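Local coordinates for protein lipase (Acinetobacter baumannii, PDB 4OPM) that probably hydrolyses ester bonds of lipids such as triacylglycerols, as a putative lipase of the alpha/beta hydrolase fold, at residues Val250-Ala253 and Asn254-Arg258. Numbering follows the deposited sequence.
Sequences VEVA and NELKR
Leu256 N donates to Val252 O at 2.9 Å, a nearly straight i to i+4 bond (165° at the hydrogen). One residue on, Lys257 N reaches Ala253 O at 3.1 Å. The first turn of helix 251-259 is less regular: Glu251 O is shared by weak bonds from Asn254 N (3.2 Å) and Glu255 N (3.4 Å), and two waters supplement the turn. One donates to Val250 O and weakly accepts from Asn254 N, bridging a gap of 4.2 Å between Val250 O and Asn254 N that is too wide for a direct bond. The other donates to Glu251 O at 2.7 Å and accepts from Arg258 NH2, which links the outer surface of the first turn to a guanidinium seven residues later. That group turns the rim of one face to Asn254 O and Glu255 CA and donates to the water at its edge, in plane. The Glu255 side chain projects from the helix with CG anti to the backbone N (chi1 -171°) and an extended chain, and its carboxylate accepts hydrogen bonds from Ser151 OG and Arg150 N. On the buried side, Val252 CG1 and Leu256 CD1 approach only loosely, at 4.5 Å; both side chains pack on Phe149 and Trp241, while Ala253 sits against Trp241 and Ile268. The helix forms part of the beta-alpha-beta crossover between parallel strands 237-242 and 267-269, and its chemistry divides accordingly: apolar side chains seat it on the sheet, a buried carboxylate ties it to the 149-151 loop, and water supplements the weak hydrogen bonding on the exposed side of its first turn.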
loop_
_atom_site.group_PDB
_atom_site.type_symbol
_atom_site.label_atom_id
_atom_site.label_comp_id
_atom_site.label_asym_id
_atom_site.label_seq_id
_atom_site.Cartn_x
_atom_site.Cartn_y
_atom_site.Cartn_z
ATOM N N VAL A 250 7.920 5.046 -14.460
ATOM C CA VAL A 250 7.175 6.299 -14.357
ATOM C C VAL A 250 6.180 6.532 -15.537
ATOM O O VAL A 250 5.144 7.153 -15.310
ATOM C CB VAL A 250 8.147 7.502 -14.150
ATOM C CG1 VAL A 250 9.013 7.766 -15.386
ATOM C CG2 VAL A 250 7.399 8.763 -13.711
ATOM N N GLU A 251 6.457 6.012 -16.754
ATOM C CA GLU A 251 5.563 6.190 -17.924
ATOM C C GLU A 251 4.149 5.673 -17.661
ATOM O O GLU A 251 3.174 6.182 -18.218
ATOM C CB GLU A 251 6.135 5.479 -19.170
ATOM C CG GLU A 251 7.362 6.177 -19.745
ATOM C CD GLU A 251 8.675 5.981 -19.010
ATOM O OE1 GLU A 251 8.788 5.041 -18.186
ATOM O OE2 GLU A 251 9.595 6.795 -19.250
ATOM N N VAL A 252 4.053 4.680 -16.785
ATOM C CA VAL A 252 2.815 4.040 -16.358
ATOM C C VAL A 252 1.878 5.081 -15.678
ATOM O O VAL A 252 0.665 4.955 -15.823
ATOM C CB VAL A 252 3.206 2.856 -15.440
ATOM C CG1 VAL A 252 2.135 2.520 -14.427
ATOM C CG2 VAL A 252 3.630 1.645 -16.268
ATOM N N ALA A 253 2.432 6.103 -14.975
ATOM C CA ALA A 253 1.624 7.171 -14.338
ATOM C C ALA A 253 0.719 7.874 -15.384
ATOM O O ALA A 253 -0.463 8.131 -15.115
ATOM C CB ALA A 253 2.524 8.192 -13.648
ATOM N N ASN A 254 1.269 8.148 -16.582
ATOM C CA ASN A 254 0.506 8.789 -17.664
ATOM C C ASN A 254 -0.524 7.830 -18.238
ATOM O O ASN A 254 -1.609 8.263 -18.598
ATOM C CB ASN A 254 1.413 9.332 -18.774
ATOM C CG ASN A 254 2.118 10.608 -18.393
ATOM O OD1 ASN A 254 3.269 10.839 -18.780
ATOM N ND2 ASN A 254 1.464 11.459 -17.600
ATOM N N GLU A 255 -0.207 6.529 -18.292
ATOM C CA GLU A 255 -1.166 5.541 -18.769
ATOM C C GLU A 255 -2.380 5.477 -17.801
ATOM O O GLU A 255 -3.527 5.532 -18.259
ATOM C CB GLU A 255 -0.502 4.176 -18.923
ATOM C CG GLU A 255 -1.402 3.178 -19.625
ATOM C CD GLU A 255 -0.787 1.830 -19.923
ATOM O OE1 GLU A 255 0.456 1.704 -19.873
ATOM O OE2 GLU A 255 -1.555 0.899 -20.252
ATOM N N LEU A 256 -2.130 5.450 -16.467
ATOM C CA LEU A 256 -3.209 5.455 -15.471
ATOM C C LEU A 256 -4.081 6.703 -15.625
ATOM O O LEU A 256 -5.308 6.587 -15.591
ATOM C CB LEU A 256 -2.668 5.366 -14.030
ATOM C CG LEU A 256 -2.244 3.993 -13.540
ATOM C CD1 LEU A 256 -1.426 4.111 -12.248
ATOM C CD2 LEU A 256 -3.464 3.058 -13.330
ATOM N N LYS A 257 -3.449 7.872 -15.869
ATOM C CA LYS A 257 -4.139 9.136 -16.099
ATOM C C LYS A 257 -5.072 9.006 -17.322
ATOM O O LYS A 257 -6.228 9.406 -17.235
ATOM C CB LYS A 257 -3.124 10.290 -16.290
ATOM C CG LYS A 257 -3.707 11.608 -16.858
ATOM C CD LYS A 257 -4.627 12.293 -15.868
ATOM C CE LYS A 257 -5.055 13.667 -16.309
ATOM N NZ LYS A 257 -6.151 13.602 -17.305
ATOM N N ARG A 258 -4.585 8.409 -18.428
ATOM C CA ARG A 258 -5.379 8.222 -19.644
ATOM C C ARG A 258 -6.552 7.255 -19.421
ATOM O O ARG A 258 -7.622 7.452 -19.990
ATOM C CB ARG A 258 -4.496 7.692 -20.788
ATOM C CG ARG A 258 -3.479 8.705 -21.325
ATOM C CD ARG A 258 -2.844 8.262 -22.640
ATOM N NE ARG A 258 -2.052 7.029 -22.530
ATOM C CZ ARG A 258 -0.770 6.979 -22.166
ATOM N NH1 ARG A 258 -0.118 8.093 -21.847
ATOM N NH2 ARG A 258 -0.135 5.815 -22.110
HETATM O O HOH W 1 4.204 9.292 -16.685
HETATM O O HOH W 2 2.613 6.201 -20.901
#